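Local coordinates for protein putative phophotriesterase (PDB 3RHG) that belongs to the phosphotriesterase family, binds zinc and probably hydrolyses ester bonds with the help of two divalent metal ions, at residues L58-Y63 with D258-K263; V44-K49 with P62-D67. One frame throughout, in Å; residues are numbered along the deposited sequence. Where two conformers were deposited one is given.

Interaction 1 (L58-Y63 with D258-K263); sequences LKYDPY and DISFPK. With BEZ (benzoic acid), chain D.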
loop_
_atom_site.group_PDB
_atom_site.type_symbol
_atom_site.label_atom_id
_atom_site.label_comp_id
_atom_site.label_asym_id
_atom_site.label_seq_id
_atom_site.Cartn_x
_atom_site.Cartn_y
_atom_site.Cartn_z
ATOM N N LEU A 58 10.971 3.611 -1.130
ATOM C CA LEU A 58 11.102 2.627 -2.194
ATOM C C LEU A 58 9.750 2.358 -2.856
ATOM O O LEU A 58 9.689 1.942 -4.009
ATOM C CB LEU A 58 11.690 1.317 -1.658
ATOM C CG LEU A 58 13.156 1.392 -1.210
ATOM C CD1 LEU A 58 13.593 0.069 -0.575
ATOM C CD2 LEU A 58 14.077 1.780 -2.376
ATOM N N LYS A 59 8.660 2.585 -2.129
ATOM C CA LYS A 59 7.321 2.394 -2.678
ATOM C C LYS A 59 6.958 3.422 -3.747
ATOM O O LYS A 59 5.930 3.270 -4.420
ATOM C CB LYS A 59 6.261 2.387 -1.572
ATOM C CG LYS A 59 6.147 1.050 -0.853
ATOM C CD LYS A 59 4.999 1.045 0.152
ATOM C CE LYS A 59 4.966 -0.266 0.929
ATOM N NZ LYS A 59 4.920 -1.465 0.040
ATOM N N TYR A 60 7.803 4.449 -3.908
ATOM C CA TYR A 60 7.590 5.511 -4.911
ATOM C C TYR A 60 8.738 5.641 -5.911
ATOM O O TYR A 60 8.554 6.168 -6.999
ATOM C CB TYR A 60 7.175 6.864 -4.251
ATOM C CG TYR A 60 5.850 6.640 -3.600
ATOM C CD1 TYR A 60 4.662 6.711 -4.343
ATOM C CD2 TYR A 60 5.779 6.177 -2.294
ATOM C CE1 TYR A 60 3.437 6.400 -3.765
ATOM C CE2 TYR A 60 4.556 5.857 -1.718
ATOM C CZ TYR A 60 3.399 5.963 -2.455
ATOM O OH TYR A 60 2.200 5.610 -1.879
ATOM N N ASP A 61 9.918 5.135 -5.548
ATOM C CA ASP A 61 11.062 5.182 -6.451
ATOM C C ASP A 61 11.915 3.939 -6.233
ATOM O O ASP A 61 13.026 4.003 -5.700
ATOM C CB ASP A 61 11.846 6.476 -6.222
ATOM C CG ASP A 61 12.768 6.814 -7.382
ATOM O OD1 ASP A 61 12.937 5.958 -8.278
ATOM O OD2 ASP A 61 13.335 7.932 -7.381
ATOM N N PRO A 62 11.367 2.772 -6.612
ATOM C CA PRO A 62 12.066 1.515 -6.350
ATOM C C PRO A 62 13.380 1.366 -7.122
ATOM O O PRO A 62 14.330 0.746 -6.622
ATOM C CB PRO A 62 11.064 0.452 -6.839
ATOM C CG PRO A 62 10.174 1.191 -7.842
ATOM C CD PRO A 62 10.040 2.559 -7.230
ATOM N N TYR A 63 13.431 1.926 -8.329
ATOM C CA TYR A 63 14.509 1.618 -9.271
ATOM C C TYR A 63 15.765 2.460 -9.084
ATOM O O TYR A 63 16.775 2.213 -9.752
ATOM C CB TYR A 63 14.013 1.782 -10.712
ATOM C CG TYR A 63 12.889 0.842 -11.118
ATOM C CD1 TYR A 63 12.767 -0.431 -10.562
ATOM C CD2 TYR A 63 11.957 1.226 -12.077
ATOM C CE1 TYR A 63 11.747 -1.293 -10.955
ATOM C CE2 TYR A 63 10.926 0.371 -12.481
ATOM C CZ TYR A 63 10.820 -0.882 -11.917
ATOM O OH TYR A 63 9.788 -1.708 -12.323
ATOM N N ASP A 258 2.211 -3.390 -4.324
ATOM C CA ASP A 258 2.127 -2.206 -3.448
ATOM C C ASP A 258 3.211 -1.181 -3.740
ATOM O O ASP A 258 3.810 -0.616 -2.811
ATOM C CB ASP A 258 2.188 -2.582 -1.960
ATOM C CG ASP A 258 0.980 -3.406 -1.482
ATOM O OD1 ASP A 258 0.005 -3.657 -2.247
ATOM O OD2 ASP A 258 1.011 -3.801 -0.297
ATOM N N ILE A 259 3.458 -0.929 -5.021
ATOM C CA ILE A 259 4.512 0.010 -5.427
ATOM C C ILE A 259 3.946 0.922 -6.495
ATOM O O ILE A 259 3.123 0.502 -7.328
ATOM C CB ILE A 259 5.743 -0.736 -5.998
ATOM C CG1 ILE A 259 6.392 -1.626 -4.934
ATOM C CG2 ILE A 259 6.775 0.236 -6.564
ATOM C CD1 ILE A 259 7.506 -2.559 -5.507
ATOM N N SER A 260 4.380 2.178 -6.457
ATOM C CA SER A 260 4.061 3.127 -7.505
ATOM C C SER A 260 5.343 3.442 -8.283
ATOM O O SER A 260 6.378 3.781 -7.696
ATOM C CB SER A 260 3.434 4.391 -6.904
ATOM O OG SER A 260 2.299 4.075 -6.095
ATOM N N PHE A 261 5.268 3.323 -9.597
ATOM C CA PHE A 261 6.414 3.571 -10.442
ATOM C C PHE A 261 6.337 4.987 -11.015
ATOM O O PHE A 261 5.257 5.475 -11.364
ATOM C CB PHE A 261 6.487 2.486 -11.521
ATOM C CG PHE A 261 6.571 1.106 -10.948
ATOM C CD1 PHE A 261 7.798 0.570 -10.579
ATOM C CD2 PHE A 261 5.410 0.367 -10.712
ATOM C CE1 PHE A 261 7.877 -0.689 -10.022
ATOM C CE2 PHE A 261 5.478 -0.898 -10.147
ATOM C CZ PHE A 261 6.701 -1.436 -9.801
ATOM N N PRO A 262 7.475 5.673 -11.073
ATOM C CA PRO A 262 7.418 7.054 -11.546
ATOM C C PRO A 262 6.871 7.192 -12.975
ATOM O O PRO A 262 6.243 8.201 -13.296
ATOM C CB PRO A 262 8.866 7.518 -11.461
ATOM C CG PRO A 262 9.492 6.648 -10.400
ATOM C CD PRO A 262 8.714 5.357 -10.347
ATOM N N LYS A 263 7.107 6.187 -13.814
ATOM C CA LYS A 263 6.521 6.164 -15.157
ATOM C C LYS A 263 5.429 5.109 -15.290
ATOM O O LYS A 263 4.283 5.325 -14.886
ATOM C CB LYS A 263 7.584 5.901 -16.220
ATOM C CG LYS A 263 8.612 6.997 -16.375
ATOM C CD LYS A 263 9.852 6.700 -15.558
ATOM C CE LYS A 263 11.066 7.399 -16.123
ATOM N NZ LYS A 263 12.297 6.951 -15.433
HETATM C C BEZ D . 6.504 -3.260 -15.630
HETATM O O1 BEZ D . 6.100 -3.626 -16.754
HETATM O O2 BEZ D . 7.196 -2.219 -15.529
HETATM C C1 BEZ D . 6.169 -4.047 -14.403
HETATM C C2 BEZ D . 5.526 -5.284 -14.497
HETATM C C3 BEZ D . 5.238 -6.007 -13.340
HETATM C C4 BEZ D . 5.569 -5.490 -12.095
HETATM C C5 BEZ D . 6.198 -4.251 -12.007
HETATM C C6 BEZ D . 6.506 -3.526 -13.155
HETATM O O HOH W 1 3.227 -3.338 1.095
HETATM O O HOH W 2 3.044 2.612 -3.730
HETATM O O HOH W 3 -0.155 5.379 -4.025
#
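Phe261 meets the phenol end of Tyr63, the two rings obliquely placed with their planes at 31° and Tyr63 OH lying 3.2 Å from Phe261 CE1. One face of the Phe261 ring has Ile259 CG2 about 3.6 Å above its plane, toward the rim; the benzoic acid lies over the opposite face, its C5 3.6 Å from Phe261 CZ. Pro62 bridges the rings: its CG sits over one face of the Tyr63 ring, toward the rim, and reaches 3.7 Å from Phe261 CD1, while the same corner also touches Ile259 CG2. The Tyr60 ring has a water in plane at its edge, weakly linked on to Ser260 OG, and CD1 and CE1 of this ring rest against the Ser260 side chain.

Between the backbones one bond runs almost straight: Ser260 N gives its hydrogen to Lys59 O at 2.8 Å, with 171° at the hydrogen. A water donates to the same carbonyl, which is thus gripped twice. Pro262 packs its CD 3.4 Å from Tyr60 O.

Lys59 runs alongside Asp258, then bends at its last torsion (chi4 -54°), bringing NZ in the modelled conformer within 3.2 Å of Asp258 O, a hydrogen bond. The carboxylate is reached through a water, which accepts from NZ and donates to Asp258 OD2; Asn307 also binds that oxygen. Asp61 OD2 is held outside the contact by Ser42 OG and Phe38 N.

The contact ties the long excursion after strand 19-24, just beyond helix 55-58, to the loop between strand 249-252 and helix 270-282 of the amidohydrolase barrel, and brings Tyr63 and Phe261 together in the benzoic acid pocket. Helix 270-282 of the second subunit packs on Tyr60 and Ser260 through its Val270 and Met271.

Interaction 2 (V44-K49 with P62-D67); sequences VLVDKK and PYCCCD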
loop_
_atom_site.group_PDB
_atom_site.type_symbol
_atom_site.label_atom_id
_atom_site.label_comp_id
_atom_site.label_asym_id
_atom_site.label_seq_id
_atom_site.Cartn_x
_atom_site.Cartn_y
_atom_site.Cartn_z
ATOM N N VAL A 44 18.389 10.036 -1.111
ATOM C CA VAL A 44 18.801 9.325 0.101
ATOM C C VAL A 44 18.676 7.805 -0.026
ATOM O O VAL A 44 19.290 7.065 0.746
ATOM C CB VAL A 44 18.032 9.793 1.373
ATOM C CG1 VAL A 44 18.058 11.316 1.501
ATOM C CG2 VAL A 44 16.604 9.253 1.386
ATOM N N LEU A 45 17.885 7.345 -0.997
ATOM C CA LEU A 45 17.636 5.906 -1.173
ATOM C C LEU A 45 18.745 5.219 -1.943
ATOM O O LEU A 45 18.939 4.005 -1.825
ATOM C CB LEU A 45 16.323 5.668 -1.937
ATOM C CG LEU A 45 15.043 6.269 -1.345
ATOM C CD1 LEU A 45 13.876 6.075 -2.307
ATOM C CD2 LEU A 45 14.720 5.675 0.035
ATOM N N VAL A 46 19.455 5.995 -2.748
ATOM C CA VAL A 46 20.282 5.435 -3.808
ATOM C C VAL A 46 21.319 4.440 -3.308
ATOM O O VAL A 46 21.464 3.338 -3.877
ATOM C CB VAL A 46 20.934 6.561 -4.644
ATOM C CG1 VAL A 46 21.989 5.992 -5.590
ATOM C CG2 VAL A 46 19.850 7.307 -5.423
ATOM N N ASP A 47 22.020 4.813 -2.238
ATOM C CA ASP A 47 23.142 4.012 -1.744
ATOM C C ASP A 47 22.825 3.225 -0.487
ATOM O O ASP A 47 23.730 2.672 0.134
ATOM C CB ASP A 47 24.362 4.905 -1.489
ATOM C CG ASP A 47 24.967 5.438 -2.769
ATOM O OD1 ASP A 47 24.971 4.698 -3.779
ATOM O OD2 ASP A 47 25.440 6.596 -2.766
ATOM N N LYS A 48 21.552 3.182 -0.100
ATOM C CA LYS A 48 21.161 2.468 1.110
ATOM C C LYS A 48 20.850 1.007 0.832
ATOM O O LYS A 48 20.414 0.655 -0.262
ATOM C CB LYS A 48 19.968 3.142 1.792
ATOM C CG LYS A 48 20.336 4.422 2.549
ATOM C CD LYS A 48 19.143 4.966 3.325
ATOM C CE LYS A 48 19.572 6.041 4.296
ATOM N NZ LYS A 48 20.613 6.939 3.705
ATOM N N LYS A 49 21.093 0.164 1.828
ATOM C CA LYS A 49 20.636 -1.213 1.794
ATOM C C LYS A 49 19.129 -1.229 2.015
ATOM O O LYS A 49 18.587 -0.468 2.825
ATOM C CB LYS A 49 21.338 -2.056 2.870
ATOM C CG LYS A 49 22.627 -2.748 2.417
ATOM C CD LYS A 49 23.468 -1.865 1.492
ATOM C CE LYS A 49 24.922 -2.329 1.409
ATOM N NZ LYS A 49 25.116 -3.474 0.475
ATOM N N PRO A 62 11.367 2.772 -6.612
ATOM C CA PRO A 62 12.066 1.515 -6.350
ATOM C C PRO A 62 13.380 1.366 -7.122
ATOM O O PRO A 62 14.330 0.746 -6.622
ATOM C CB PRO A 62 11.064 0.452 -6.839
ATOM C CG PRO A 62 10.174 1.191 -7.842
ATOM C CD PRO A 62 10.040 2.559 -7.230
ATOM N N TYR A 63 13.431 1.926 -8.329
ATOM C CA TYR A 63 14.509 1.618 -9.271
ATOM C C TYR A 63 15.765 2.460 -9.084
ATOM O O TYR A 63 16.775 2.213 -9.752
ATOM C CB TYR A 63 14.013 1.782 -10.712
ATOM C CG TYR A 63 12.889 0.842 -11.118
ATOM C CD1 TYR A 63 12.767 -0.431 -10.562
ATOM C CD2 TYR A 63 11.957 1.226 -12.077
ATOM C CE1 TYR A 63 11.747 -1.293 -10.955
ATOM C CE2 TYR A 63 10.926 0.371 -12.481
ATOM C CZ TYR A 63 10.820 -0.882 -11.917
ATOM O OH TYR A 63 9.788 -1.708 -12.323
ATOM N N CYS A 64 15.726 3.444 -8.188
ATOM C CA CYS A 64 16.899 4.310 -7.965
ATOM C C CYS A 64 17.845 3.722 -6.917
ATOM O O CYS A 64 18.960 4.204 -6.727
ATOM C CB CYS A 64 16.480 5.716 -7.529
ATOM S SG CYS A 64 15.956 5.828 -5.784
ATOM N N CYS A 65 17.389 2.684 -6.224
ATOM C CA CYS A 65 18.156 2.102 -5.115
ATOM C C CYS A 65 18.976 0.903 -5.611
ATOM O O CYS A 65 18.430 -0.148 -5.937
ATOM C CB CYS A 65 17.202 1.691 -3.985
ATOM S SG CYS A 65 17.946 0.797 -2.612
ATOM N N CYS A 66 20.292 1.042 -5.658
ATOM C CA CYS A 66 21.145 -0.008 -6.215
ATOM C C CYS A 66 20.922 -1.376 -5.570
ATOM O O CYS A 66 20.807 -2.391 -6.254
ATOM C CB CYS A 66 22.617 0.388 -6.083
ATOM S SG CYS A 66 23.030 1.919 -6.925
ATOM N N ASP A 67 20.901 -1.408 -4.241
ATOM C CA ASP A 67 20.766 -2.676 -3.522
ATOM C C ASP A 67 19.453 -3.368 -3.889
ATOM O O ASP A 67 19.382 -4.607 -3.980
ATOM C CB ASP A 67 20.829 -2.458 -2.012
ATOM C CG ASP A 67 20.737 -3.757 -1.228
ATOM O OD1 ASP A 67 21.548 -4.683 -1.496
ATOM O OD2 ASP A 67 19.858 -3.853 -0.340
HETATM O O HOH W 4 21.676 0.860 -2.597
HETATM O O HOH W 5 23.017 -5.861 0.937
#
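Val46 and Cys66 are joined by the direct hydrogen bond of this contact: Cys66 N donates to Val46 O at 3.1 Å, in the carbonyl plane. A water makes a second link: it donates to Val46 O (2.8 Å) and to Lys48 O, and accepts from Asp67 N at 2.9 Å, so Val46 O receives two hydrogens and the start of helix 66-69 is fastened to the turn through a shared solvent molecule. The turn itself, type I from Leu45 to Lys48, is closed by Lys48 N on Leu45 O, and Lys48 NZ folds back to Val44 O. A weaker CA-H...O contact brings Val46 CA to within 3.4 Å of Cys64 O.

Apolar packing centres on Cys64. Its chi1 of 77° tucks the sulfur in over its own backbone, and from there SG reaches Leu45 CB at 3.9 Å, with Leu45 CD1 and Val46 CG2 close by.

A close sulfur-carbonyl approach sets Cys65 SG 3.4 Å from Lys48 O.

Charge enters at the far end. Asp67 lays its carboxylate against the Lys49 backbone, OD2 3.5 Å from Lys49 CA, where that oxygen accepts from Val50 N. Lys49 NZ stops 4.3 Å from Asp67 OD1, and a water links the two; OD1 forms its salt bridge with Lys298 instead.

Both segments belong to the long excursion between strand 19-24 and strand 89-94. The 44-49 turn precedes helix 55-58; Val44 rests on Trp56 of that helix and, from the other segment, Cys65 on Leu58. The turn lies beside the first residues of helix 66-69, joined through Cys66 N and the water on Asp67 N.

Pro62 and Tyr63 belong to both interactions, whose centres lie about 11 Å apart. Interaction 1 uses these two residues directly against Ile259 and Phe261; in interaction 2 the chain just after them, from Cys64 to Asp67, meets the 44-49 turn. Leu58 and Leu45 join the layers: Leu58 CD2 is 3.5 Å from Cys65 CB, and Leu45 CD1 is 4.1 Å from Asp61 O. The 58-67 chain is therefore held between the outer turn and the 258-263 loop. Interaction 1 faces the site, with the side chain of Phe261 about 8 Å from that of Asp294 and Tyr63 about 8 Å from His199, both zinc ligands; the contacts of interaction 2 lie farther out.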